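Uncharacterized protein (PDB 2QDR) is of unknown function but, as a member of the cupin clan with a double-stranded beta-helix fold, may act as a dioxygenase. Local coordinates at residues 246-254 with 268-276; 200-208 with 220-228. All blocks are in the same frame, centred on the assembly; numbering follows the deposited sequence.

Contact 1. Residues 246-254 with 268-276; sequences TGYCDVGDY and STLPRHITD
Tyr248 lays one ring face over Thr275, whose OG1 stands 3.6 Å above the ring plane, over its centre, while Thr275 CB makes a CH-pi contact. The threonine suits this place: OG1, anti to its backbone N (chi1 170°), donates to Tyr248 O at 2.8 Å from above the carbonyl plane. Asp276 N gives its hydrogen to Tyr248 OH at 2.9 Å. A leucine for Tyr248 would probably leave Asp276 N without this acceptor and Thr275 without its aromatic cover. Val251 and His273 put their side chains on the same face: Val251 CG2 sits over the His273 ring, 4.0 Å from its centroid, and meets Pro271 CD at 3.7 Å; Cys249 SG lies at the ring edge. His273 NE2 is covalently linked to an unidentified ligand, probably from the crystallisation liquor. Asp250 and Ile274, an antiparallel hydrogen-bonded pair, turn their side chains to the other face, and Gly252, whose N bonds to Arg272 O, is the second residue of the type II' turn from Val251 to Tyr254, a place whose positive phi (79°) favours glycine. Arg255 holds Asp250 in a salt bridge, strand 254-257 continues the sheet beside 248-251, and Phe228 of strand 228-229 packs on His273 and Thr275.

Contact 2. Residues 200-208 with 220-228; sequences VQFVQANKK and WLLAILPHF
Lys207 arches over one face of the Trp220 indole, its NZ 3.3 Å from the centroid of the six-membered ring in a cation-pi contact. The two residues belong to an antiparallel beta hairpin, strands 205-212 and 218-224, in a cupin-type double-stranded beta-helix. CG of Lys207 stands anti to the backbone N, and the chain stays extended until a bend at the last torsion (chi4 78°) sets the ammonium above the ring; a long aliphatic chain with a charged end suits this place, because CE also lies over the six-membered ring at 3.7 Å from its centroid. Further along the same face of the hairpin, Leu222 spreads its two methyls: CD1 meets Ala205 CB at 4.1 Å, where the small alanine fits under the leucine, and CD2 meets Phe202 CE2 at 4.0 Å. The ring planes of Phe202 and Phe228 are nearly parallel, 22° apart, but slid so far that they barely overlap, touching through Phe202 CD2 and Phe228 CZ. Asn206 and Lys208 point to the other face; Asn206 ND2 bonds to Gly195 O, and Lys208 NZ to Ser189 O and to His227 of a neighbouring subunit. Between the strands, Asn206 and Ala223 exchange two backbone bonds, the straighter running from Ala223 N to Asn206 O at 2.8 Å, with an N-H...O angle of 175°.

Contact 2 comes first along the chain and is complete before residue 246; the two centres lie about 13 Å apart. They belong to different antiparallel sheets of the cupin-type region: 205-212 and 218-224 lie in the one that also holds 279-285, whereas 248-251 and 268-275 lie in the other. The two meet at Thr275, whose O probably accepts a hydrogen bond from Phe228 N and whose CG2 packs on Ile224 CG2. His227 and Phe228 together face Thr275 in a G1 beta bulge. Both contacts also reach a second subunit, so this junction between sheets lies beside the assembly interface.

Contact 1. Residues 246-254 with 268-276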
ATOM      1  N   THR A 246      19.917  26.144   7.685  1.00 62.17           N
ATOM      2  CA  THR A 246      20.645  25.487   8.763  1.00 62.12           C
ATOM      3  C   THR A 246      21.439  24.292   8.206  1.00 61.72           C
ATOM      4  O   THR A 246      21.120  23.775   7.135  1.00 62.15           O
ATOM      5  CB  THR A 246      19.692  25.090   9.937  1.00 62.19           C
ATOM      6  OG1 THR A 246      20.467  24.888  11.121  1.00 65.52           O
ATOM      7  CG2 THR A 246      18.881  23.856   9.630  1.00 64.23           C
ATOM      8  N   GLY A 247      22.474  23.878   8.931  1.00 61.74           N
ATOM      9  CA  GLY A 247      23.313  22.750   8.529  1.00 61.36           C
ATOM     10  C   GLY A 247      24.206  23.094   7.360  1.00 61.52           C
ATOM     11  O   GLY A 247      24.556  24.265   7.178  1.00 60.44           O
ATOM     12  N   TYR A 248      24.589  22.076   6.586  1.00 62.09           N
ATOM     13  CA  TYR A 248      25.439  22.294   5.414  1.00 62.67           C
ATOM     14  C   TYR A 248      25.267  21.251   4.344  1.00 62.72           C
ATOM     15  O   TYR A 248      24.657  20.216   4.559  1.00 63.25           O
ATOM     16  CB  TYR A 248      26.942  22.278   5.773  1.00 62.17           C
ATOM     17  CG  TYR A 248      27.602  20.899   5.903  1.00 61.93           C
ATOM     18  CD1 TYR A 248      27.614  20.212   7.118  1.00 59.34           C
ATOM     19  CD2 TYR A 248      28.261  20.307   4.813  1.00 59.47           C
ATOM     20  CE1 TYR A 248      28.229  18.975   7.231  1.00 56.41           C
ATOM     21  CE2 TYR A 248      28.862  19.064   4.926  1.00 60.81           C
ATOM     22  CZ  TYR A 248      28.843  18.408   6.144  1.00 59.82           C
ATOM     23  OH  TYR A 248      29.439  17.183   6.293  1.00 59.78           O
ATOM     24  N   CYS A 249      25.857  21.545   3.195  1.00 63.44           N
ATOM     25  CA  CYS A 249      25.883  20.616   2.075  1.00 62.95           C
ATOM     26  C   CYS A 249      27.043  20.945   1.149  1.00 62.27           C
ATOM     27  O   CYS A 249      27.112  22.040   0.589  1.00 62.72           O
ATOM     28  CB  CYS A 249      24.587  20.600   1.287  1.00 63.08           C
ATOM     29  SG  CYS A 249      24.670  19.365  -0.027  1.00 66.52           S
ATOM     30  N   ASP A 250      27.979  20.005   1.048  1.00 62.86           N
ATOM     31  CA  ASP A 250      29.128  20.148   0.174  1.00 62.49           C
ATOM     32  C   ASP A 250      28.612  19.834  -1.203  1.00 62.39           C
ATOM     33  O   ASP A 250      27.923  18.843  -1.367  1.00 60.84           O
ATOM     34  CB  ASP A 250      30.275  19.187   0.522  1.00 61.48           C
ATOM     35  CG  ASP A 250      30.868  19.437   1.895  1.00 60.55           C
ATOM     36  OD1 ASP A 250      30.719  20.543   2.429  1.00 62.93           O
ATOM     37  OD2 ASP A 250      31.518  18.532   2.437  1.00 56.73           O
ATOM     38  N   VAL A 251      28.874  20.714  -2.158  1.00 63.66           N
ATOM     39  CA  VAL A 251      28.483  20.502  -3.545  1.00 64.06           C
ATOM     40  C   VAL A 251      29.794  20.767  -4.304  1.00 63.79           C
ATOM     41  O   VAL A 251      30.197  21.909  -4.519  1.00 64.31           O
ATOM     42  CB  VAL A 251      27.228  21.319  -3.969  1.00 64.54           C
ATOM     43  CG1 VAL A 251      27.304  22.789  -3.538  1.00 70.41           C
ATOM     44  CG2 VAL A 251      26.995  21.176  -5.466  1.00 65.48           C
ATOM     45  N   GLY A 252      30.486  19.677  -4.635  1.00 63.59           N
ATOM     46  CA  GLY A 252      31.770  19.743  -5.300  1.00 63.34           C
ATOM     47  C   GLY A 252      32.725  20.079  -4.180  1.00 63.20           C
ATOM     48  O   GLY A 252      32.636  19.495  -3.109  1.00 63.55           O
ATOM     49  N   ASP A 253      33.604  21.042  -4.416  1.00 64.62           N
ATOM     50  CA  ASP A 253      34.569  21.479  -3.387  1.00 66.44           C
ATOM     51  C   ASP A 253      34.091  22.762  -2.640  1.00 65.49           C
ATOM     52  O   ASP A 253      34.860  23.334  -1.874  1.00 66.77           O
ATOM     53  CB  ASP A 253      36.008  21.593  -3.957  1.00 67.48           C
ATOM     54  CG  ASP A 253      36.108  22.498  -5.173  1.00 75.59           C
ATOM     55  OD1 ASP A 253      35.051  22.847  -5.762  1.00 83.79           O
ATOM     56  OD2 ASP A 253      37.251  22.835  -5.561  1.00 84.88           O
ATOM     57  N   TYR A 254      32.831  23.174  -2.841  1.00 63.61           N
ATOM     58  CA  TYR A 254      32.241  24.329  -2.168  1.00 62.26           C
ATOM     59  C   TYR A 254      31.345  23.793  -1.075  1.00 62.61           C
ATOM     60  O   TYR A 254      30.623  22.824  -1.303  1.00 62.81           O
ATOM     61  CB  TYR A 254      31.397  25.178  -3.123  1.00 61.04           C
ATOM     62  CG  TYR A 254      30.881  26.477  -2.517  1.00 59.54           C
ATOM     63  CD1 TYR A 254      29.673  26.532  -1.814  1.00 59.97           C
ATOM     64  CD2 TYR A 254      31.602  27.660  -2.663  1.00 58.28           C
ATOM     65  CE1 TYR A 254      29.209  27.745  -1.267  1.00 58.83           C
ATOM     66  CE2 TYR A 254      31.156  28.862  -2.113  1.00 56.84           C
ATOM     67  CZ  TYR A 254      29.967  28.901  -1.425  1.00 58.70           C
ATOM     68  OH  TYR A 254      29.555  30.101  -0.899  1.00 57.04           O
ATOM     69  N   SER A 268      22.370  23.733 -16.095  1.00 59.50           N
ATOM     70  CA  SER A 268      23.584  23.788 -15.293  1.00 59.58           C
ATOM     71  C   SER A 268      23.907  22.353 -14.918  1.00 58.62           C
ATOM     72  O   SER A 268      23.014  21.520 -14.848  1.00 57.81           O
ATOM     73  CB  SER A 268      23.385  24.604 -14.024  1.00 59.46           C
ATOM     74  OG  SER A 268      23.010  25.927 -14.310  1.00 60.33           O
ATOM     75  N   THR A 269      25.177  22.070 -14.677  1.00 59.24           N
ATOM     76  CA  THR A 269      25.622  20.728 -14.314  1.00 60.34           C
ATOM     77  C   THR A 269      26.114  20.780 -12.873  1.00 61.32           C
ATOM     78  O   THR A 269      27.271  21.123 -12.612  1.00 62.93           O
ATOM     79  CB  THR A 269      26.698  20.235 -15.285  1.00 60.83           C
ATOM     80  OG1 THR A 269      26.175  20.284 -16.616  1.00 58.58           O
ATOM     81  CG2 THR A 269      27.127  18.798 -14.946  1.00 62.02           C
ATOM     82  N   LEU A 270      25.224  20.448 -11.940  1.00 60.88           N
ATOM     83  CA  LEU A 270      25.554  20.505 -10.514  1.00 61.27           C
ATOM     84  C   LEU A 270      26.437  19.356 -10.042  1.00 61.75           C
ATOM     85  O   LEU A 270      26.119  18.196 -10.310  1.00 62.11           O
ATOM     86  CB  LEU A 270      24.287  20.571  -9.640  1.00 61.13           C
ATOM     87  CG  LEU A 270      23.629  21.960  -9.539  1.00 64.11           C
ATOM     88  CD1 LEU A 270      24.438  22.916  -8.635  1.00 65.39           C
ATOM     89  CD2 LEU A 270      23.374  22.620 -10.911  1.00 63.44           C
ATOM     90  N   PRO A 271      27.547  19.671  -9.331  1.00 62.51           N
ATOM     91  CA  PRO A 271      28.408  18.601  -8.817  1.00 62.09           C
ATOM     92  C   PRO A 271      27.743  17.715  -7.773  1.00 61.91           C
ATOM     93  O   PRO A 271      26.610  17.955  -7.372  1.00 62.45           O
ATOM     94  CB  PRO A 271      29.562  19.367  -8.146  1.00 62.90           C
ATOM     95  CG  PRO A 271      29.529  20.738  -8.718  1.00 61.89           C
ATOM     96  CD  PRO A 271      28.103  21.006  -9.010  1.00 62.91           C
ATOM     97  N   ARG A 272      28.475  16.703  -7.335  1.00 61.79           N
ATOM     98  CA  ARG A 272      28.000  15.758  -6.346  1.00 61.80           C
ATOM     99  C   ARG A 272      27.719  16.477  -5.033  1.00 62.02           C
ATOM    100  O   ARG A 272      28.471  17.364  -4.658  1.00 62.01           O
ATOM    101  CB  ARG A 272      29.071  14.701  -6.148  1.00 61.23           C
ATOM    102  CG  ARG A 272      28.739  13.525  -5.268  1.00 63.00           C
ATOM    103  CD  ARG A 272      29.957  12.594  -5.221  1.00 63.29           C
ATOM    104  NE  ARG A 272      29.633  11.277  -4.698  1.00 66.50           N
ATOM    105  CZ  ARG A 272      30.476  10.245  -4.579  1.00 67.11           C
ATOM    106  NH1 ARG A 272      31.757  10.338  -4.922  1.00 67.70           N
ATOM    107  NH2 ARG A 272      30.030   9.094  -4.098  1.00 70.92           N
ATOM    108  N   HIS A 273      26.628  16.100  -4.367  1.00 62.40           N
ATOM    109  CA  HIS A 273      26.203  16.667  -3.092  1.00 62.80           C
ATOM    110  C   HIS A 273      26.495  15.705  -1.964  1.00 61.64           C
ATOM    111  O   HIS A 273      26.071  14.548  -2.026  1.00 61.45           O
ATOM    112  CB  HIS A 273      24.709  16.925  -3.063  1.00 64.39           C
ATOM    113  CG  HIS A 273      24.255  18.066  -3.917  1.00 68.28           C
ATOM    114  ND1 HIS A 273      24.345  18.068  -5.294  1.00 71.06           N
ATOM    115  CD2 HIS A 273      23.602  19.205  -3.582  1.00 71.95           C
ATOM    116  CE1 HIS A 273      23.820  19.187  -5.767  1.00 72.96           C
ATOM    117  NE2 HIS A 273      23.353  19.889  -4.748  1.00 79.69           N
ATOM    118  N   ILE A 274      27.209  16.167  -0.937  1.00 61.41           N
ATOM    119  CA  ILE A 274      27.528  15.329   0.223  1.00 61.98           C
ATOM    120  C   ILE A 274      27.391  16.154   1.503  1.00 61.69           C
ATOM    121  O   ILE A 274      27.777  17.316   1.537  1.00 60.31           O
ATOM    122  CB  ILE A 274      28.950  14.681   0.157  1.00 62.36           C
ATOM    123  CG1 ILE A 274      29.217  14.009  -1.210  1.00 66.13           C
ATOM    124  CG2 ILE A 274      29.141  13.674   1.326  1.00 62.41           C
ATOM    125  CD1 ILE A 274      30.589  13.301  -1.364  1.00 62.38           C
ATOM    126  N   THR A 275      26.821  15.541   2.543  1.00 62.31           N
ATOM    127  CA  THR A 275      26.666  16.176   3.858  1.00 62.13           C
ATOM    128  C   THR A 275      26.475  15.123   4.947  1.00 62.21           C
ATOM    129  O   THR A 275      25.555  14.315   4.883  1.00 63.32           O
ATOM    130  CB  THR A 275      25.528  17.222   3.918  1.00 62.13           C
ATOM    131  OG1 THR A 275      25.310  17.591   5.285  1.00 63.63           O
ATOM    132  CG2 THR A 275      24.220  16.716   3.349  1.00 63.54           C
ATOM    133  N   ASP A 276      27.385  15.124   5.915  1.00 62.13           N
ATOM    134  CA  ASP A 276      27.336  14.193   7.031  1.00 62.06           C
ATOM    135  C   ASP A 276      26.372  14.671   8.109  1.00 62.36           C
ATOM    136  O   ASP A 276      25.895  13.856   8.883  1.00 62.92           O
ATOM    137  CB  ASP A 276      28.730  13.996   7.635  1.00 61.82           C
ATOM    138  CG  ASP A 276      29.711  13.335   6.674  1.00 62.17           C
ATOM    139  OD1 ASP A 276      29.296  12.586   5.757  1.00 65.51           O
ATOM    140  OD2 ASP A 276      30.920  13.539   6.868  1.00 62.62           O
TER

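Contact 2. Residues 200-208 with 220-228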
ATOM      1  N   VAL A 200      14.124  11.546  -7.927  1.00 69.31           N
ATOM      2  CA  VAL A 200      14.698  10.211  -7.675  1.00 68.86           C
ATOM      3  C   VAL A 200      16.038  10.256  -6.913  1.00 69.36           C
ATOM      4  O   VAL A 200      16.356   9.340  -6.140  1.00 68.90           O
ATOM      5  CB  VAL A 200      14.863   9.410  -9.030  1.00 68.72           C
ATOM      6  CG1 VAL A 200      15.660   8.091  -8.863  1.00 67.07           C
ATOM      7  CG2 VAL A 200      13.488   9.149  -9.683  1.00 68.59           C
ATOM      8  N   GLN A 201      16.810  11.323  -7.125  1.00 69.96           N
ATOM      9  CA  GLN A 201      18.118  11.481  -6.477  1.00 70.43           C
ATOM     10  C   GLN A 201      18.021  11.885  -4.988  1.00 70.16           C
ATOM     11  O   GLN A 201      18.876  11.471  -4.187  1.00 71.21           O
ATOM     12  CB  GLN A 201      18.993  12.502  -7.211  1.00 71.26           C
ATOM     13  CG  GLN A 201      19.332  12.251  -8.719  1.00 74.24           C
ATOM     14  CD  GLN A 201      18.256  12.683  -9.715  1.00 73.96           C
ATOM     15  OE1 GLN A 201      17.190  13.169  -9.338  1.00 77.64           O
ATOM     16  NE2 GLN A 201      18.556  12.535 -11.000  1.00 72.45           N
ATOM     17  N   PHE A 202      17.004  12.684  -4.630  1.00 68.68           N
ATOM     18  CA  PHE A 202      16.776  13.135  -3.244  1.00 67.98           C
ATOM     19  C   PHE A 202      15.743  12.275  -2.483  1.00 67.56           C
ATOM     20  O   PHE A 202      14.853  12.817  -1.828  1.00 67.60           O
ATOM     21  CB  PHE A 202      16.355  14.616  -3.222  1.00 68.51           C
ATOM     22  CG  PHE A 202      17.441  15.571  -3.636  1.00 69.10           C
ATOM     23  CD1 PHE A 202      17.687  15.843  -4.969  1.00 72.96           C
ATOM     24  CD2 PHE A 202      18.197  16.238  -2.679  1.00 70.54           C
ATOM     25  CE1 PHE A 202      18.671  16.752  -5.335  1.00 72.82           C
ATOM     26  CE2 PHE A 202      19.184  17.140  -3.049  1.00 70.10           C
ATOM     27  CZ  PHE A 202      19.419  17.382  -4.374  1.00 70.23           C
ATOM     28  N   VAL A 203      15.860  10.946  -2.580  1.00 67.90           N
ATOM     29  CA  VAL A 203      14.968  10.001  -1.867  1.00 68.35           C
ATOM     30  C   VAL A 203      15.183  10.077  -0.334  1.00 68.04           C
ATOM     31  O   VAL A 203      14.217   9.998   0.427  1.00 68.18           O
ATOM     32  CB  VAL A 203      15.113   8.502  -2.408  1.00 69.08           C
ATOM     33  CG1 VAL A 203      14.545   7.430  -1.441  1.00 70.70           C
ATOM     34  CG2 VAL A 203      14.484   8.358  -3.780  1.00 69.19           C
ATOM     35  N   GLN A 204      16.441  10.252   0.098  1.00 67.47           N
ATOM     36  CA  GLN A 204      16.817  10.363   1.517  1.00 66.09           C
ATOM     37  C   GLN A 204      16.783  11.824   1.936  1.00 64.96           C
ATOM     38  O   GLN A 204      17.789  12.421   2.342  1.00 64.91           O
ATOM     39  CB  GLN A 204      18.203   9.752   1.768  1.00 66.65           C
ATOM     40  CG  GLN A 204      18.381   8.258   1.444  1.00 67.29           C
ATOM     41  CD  GLN A 204      17.492   7.314   2.266  1.00 69.33           C
ATOM     42  OE1 GLN A 204      18.002   6.495   3.030  1.00 70.88           O
ATOM     43  NE2 GLN A 204      16.172   7.443   2.132  1.00 65.68           N
ATOM     44  N   ALA A 205      15.588  12.384   1.841  1.00 63.15           N
ATOM     45  CA  ALA A 205      15.323  13.760   2.169  1.00 61.73           C
ATOM     46  C   ALA A 205      13.827  13.893   2.198  1.00 61.14           C
ATOM     47  O   ALA A 205      13.115  12.994   1.757  1.00 60.34           O
ATOM     48  CB  ALA A 205      15.911  14.681   1.140  1.00 60.94           C
ATOM     49  N   ASN A 206      13.362  14.998   2.756  1.00 61.11           N
ATOM     50  CA  ASN A 206      11.950  15.295   2.844  1.00 61.57           C
ATOM     51  C   ASN A 206      11.713  16.689   2.320  1.00 62.12           C
ATOM     52  O   ASN A 206      12.622  17.522   2.314  1.00 62.36           O
ATOM     53  CB  ASN A 206      11.458  15.129   4.275  1.00 61.55           C
ATOM     54  CG  ASN A 206      11.344  13.673   4.687  1.00 64.06           C
ATOM     55  OD1 ASN A 206      11.834  13.281   5.736  1.00 72.88           O
ATOM     56  ND2 ASN A 206      10.722  12.858   3.844  1.00 63.85           N
ATOM     57  N   LYS A 207      10.463  16.942   1.943  1.00 62.56           N
ATOM     58  CA  LYS A 207      10.061  18.184   1.330  1.00 63.10           C
ATOM     59  C   LYS A 207       8.816  18.794   1.982  1.00 62.10           C
ATOM     60  O   LYS A 207       7.970  18.071   2.508  1.00 61.07           O
ATOM     61  CB  LYS A 207       9.774  17.805  -0.126  1.00 63.84           C
ATOM     62  CG  LYS A 207       9.827  18.848  -1.216  1.00 66.16           C
ATOM     63  CD  LYS A 207       9.386  18.152  -2.526  1.00 67.17           C
ATOM     64  CE  LYS A 207       9.572  18.971  -3.808  1.00 68.97           C
ATOM     65  NZ  LYS A 207      10.974  18.987  -4.299  1.00 65.22           N
ATOM     66  N   LYS A 208       8.740  20.124   1.990  1.00 62.33           N
ATOM     67  CA  LYS A 208       7.578  20.869   2.495  1.00 61.97           C
ATOM     68  C   LYS A 208       7.156  21.867   1.446  1.00 62.67           C
ATOM     69  O   LYS A 208       7.767  22.932   1.335  1.00 64.32           O
ATOM     70  CB  LYS A 208       7.828  21.641   3.786  1.00 61.20           C
ATOM     71  CG  LYS A 208       7.690  20.873   5.052  1.00 61.82           C
ATOM     72  CD  LYS A 208       7.953  21.798   6.232  1.00 60.09           C
ATOM     73  CE  LYS A 208       7.860  21.044   7.521  1.00 59.38           C
ATOM     74  NZ  LYS A 208       7.999  21.902   8.721  1.00 59.66           N
ATOM     75  N   TRP A 220       9.502  25.413  -1.955  1.00 60.20           N
ATOM     76  CA  TRP A 220       9.446  24.415  -0.886  1.00 60.85           C
ATOM     77  C   TRP A 220      10.684  24.440  -0.016  1.00 60.19           C
ATOM     78  O   TRP A 220      11.693  25.022  -0.391  1.00 61.40           O
ATOM     79  CB  TRP A 220       9.288  22.993  -1.442  1.00 61.88           C
ATOM     80  CG  TRP A 220      10.428  22.520  -2.289  1.00 62.44           C
ATOM     81  CD1 TRP A 220      11.635  22.030  -1.858  1.00 62.51           C
ATOM     82  CD2 TRP A 220      10.448  22.433  -3.709  1.00 63.06           C
ATOM     83  NE1 TRP A 220      12.417  21.683  -2.930  1.00 63.79           N
ATOM     84  CE2 TRP A 220      11.713  21.919  -4.081  1.00 64.12           C
ATOM     85  CE3 TRP A 220       9.523  22.741  -4.709  1.00 63.04           C
ATOM     86  CZ2 TRP A 220      12.072  21.700  -5.411  1.00 61.94           C
ATOM     87  CZ3 TRP A 220       9.884  22.532  -6.031  1.00 64.14           C
ATOM     88  CH2 TRP A 220      11.150  22.010  -6.369  1.00 62.20           C
ATOM     89  N   LEU A 221      10.566  23.805   1.142  1.00 60.16           N
ATOM     90  CA  LEU A 221      11.654  23.628   2.086  1.00 60.60           C
ATOM     91  C   LEU A 221      12.114  22.209   1.886  1.00 61.07           C
ATOM     92  O   LEU A 221      11.270  21.318   1.752  1.00 61.46           O
ATOM     93  CB  LEU A 221      11.236  23.861   3.539  1.00 60.11           C
ATOM     94  CG  LEU A 221      11.350  25.287   4.085  1.00 62.49           C
ATOM     95  CD1 LEU A 221      10.892  26.346   3.096  1.00 64.58           C
ATOM     96  CD2 LEU A 221      10.586  25.389   5.391  1.00 62.56           C
ATOM     97  N   LEU A 222      13.436  22.015   1.824  1.00 61.43           N
ATOM     98  CA  LEU A 222      14.061  20.703   1.648  1.00 61.82           C
ATOM     99  C   LEU A 222      14.854  20.367   2.898  1.00 62.25           C
ATOM    100  O   LEU A 222      15.716  21.143   3.311  1.00 63.15           O
ATOM    101  CB  LEU A 222      15.010  20.693   0.448  1.00 61.82           C
ATOM    102  CG  LEU A 222      15.734  19.375   0.097  1.00 61.42           C
ATOM    103  CD1 LEU A 222      14.759  18.319  -0.351  1.00 55.51           C
ATOM    104  CD2 LEU A 222      16.783  19.605  -0.989  1.00 63.27           C
ATOM    105  N   ALA A 223      14.566  19.213   3.490  1.00 61.74           N
ATOM    106  CA  ALA A 223      15.262  18.747   4.673  1.00 61.29           C
ATOM    107  C   ALA A 223      16.115  17.594   4.207  1.00 61.55           C
ATOM    108  O   ALA A 223      15.566  16.574   3.765  1.00 61.22           O
ATOM    109  CB  ALA A 223      14.305  18.291   5.743  1.00 60.89           C
ATOM    110  N   ILE A 224      17.437  17.765   4.256  1.00 60.99           N
ATOM    111  CA  ILE A 224      18.364  16.714   3.858  1.00 61.44           C
ATOM    112  C   ILE A 224      18.786  16.028   5.133  1.00 61.67           C
ATOM    113  O   ILE A 224      19.254  16.688   6.063  1.00 61.62           O
ATOM    114  CB  ILE A 224      19.600  17.230   3.114  1.00 61.85           C
ATOM    115  CG1 ILE A 224      19.161  17.973   1.838  1.00 62.51           C
ATOM    116  CG2 ILE A 224      20.568  16.049   2.809  1.00 62.44           C
ATOM    117  CD1 ILE A 224      20.284  18.520   0.995  1.00 61.61           C
ATOM    118  N   LEU A 225      18.615  14.712   5.181  1.00 61.73           N
ATOM    119  CA  LEU A 225      18.994  13.952   6.358  1.00 62.13           C
ATOM    120  C   LEU A 225      20.502  13.808   6.430  1.00 61.73           C
ATOM    121  O   LEU A 225      21.182  14.020   5.424  1.00 62.36           O
ATOM    122  CB  LEU A 225      18.363  12.555   6.322  1.00 63.22           C
ATOM    123  CG  LEU A 225      16.832  12.496   6.335  1.00 66.59           C
ATOM    124  CD1 LEU A 225      16.313  11.061   6.218  1.00 70.65           C
ATOM    125  CD2 LEU A 225      16.316  13.128   7.584  1.00 69.19           C
ATOM    126  N   PRO A 226      21.047  13.469   7.618  1.00 61.37           N
ATOM    127  CA  PRO A 226      22.495  13.246   7.726  1.00 61.23           C
ATOM    128  C   PRO A 226      22.992  12.099   6.820  1.00 61.07           C
ATOM    129  O   PRO A 226      22.195  11.401   6.214  1.00 61.26           O
ATOM    130  CB  PRO A 226      22.678  12.866   9.198  1.00 61.47           C
ATOM    131  CG  PRO A 226      21.523  13.433   9.891  1.00 60.84           C
ATOM    132  CD  PRO A 226      20.389  13.330   8.934  1.00 60.73           C
ATOM    133  N   HIS A 227      24.303  11.918   6.735  1.00 61.02           N
ATOM    134  CA  HIS A 227      24.931  10.882   5.889  1.00 60.73           C
ATOM    135  C   HIS A 227      24.387  10.832   4.443  1.00 60.57           C
ATOM    136  O   HIS A 227      24.201   9.749   3.885  1.00 61.84           O
ATOM    137  CB  HIS A 227      24.821   9.467   6.503  1.00 59.40           C
ATOM    138  CG  HIS A 227      25.293   9.372   7.916  1.00 58.91           C
ATOM    139  ND1 HIS A 227      24.728   8.508   8.828  1.00 56.53           N
ATOM    140  CD2 HIS A 227      26.210  10.092   8.600  1.00 59.76           C
ATOM    141  CE1 HIS A 227      25.330   8.646   9.995  1.00 57.53           C
ATOM    142  NE2 HIS A 227      26.233   9.603   9.883  1.00 57.91           N
ATOM    143  N   PHE A 228      24.141  12.000   3.860  1.00 60.07           N
ATOM    144  CA  PHE A 228      23.603  12.116   2.511  1.00 60.11           C
ATOM    145  C   PHE A 228      24.713  12.131   1.480  1.00 61.09           C
ATOM    146  O   PHE A 228      25.771  12.716   1.717  1.00 60.57           O
ATOM    147  CB  PHE A 228      22.749  13.394   2.396  1.00 59.74           C
ATOM    148  CG  PHE A 228      22.184  13.656   1.008  1.00 58.05           C
ATOM    149  CD1 PHE A 228      21.054  12.984   0.560  1.00 56.40           C
ATOM    150  CD2 PHE A 228      22.763  14.613   0.170  1.00 59.49           C
ATOM    151  CE1 PHE A 228      20.531  13.239  -0.704  1.00 60.94           C
ATOM    152  CE2 PHE A 228      22.240  14.882  -1.103  1.00 56.09           C
ATOM    153  CZ  PHE A 228      21.128  14.201  -1.538  1.00 58.01           C
TER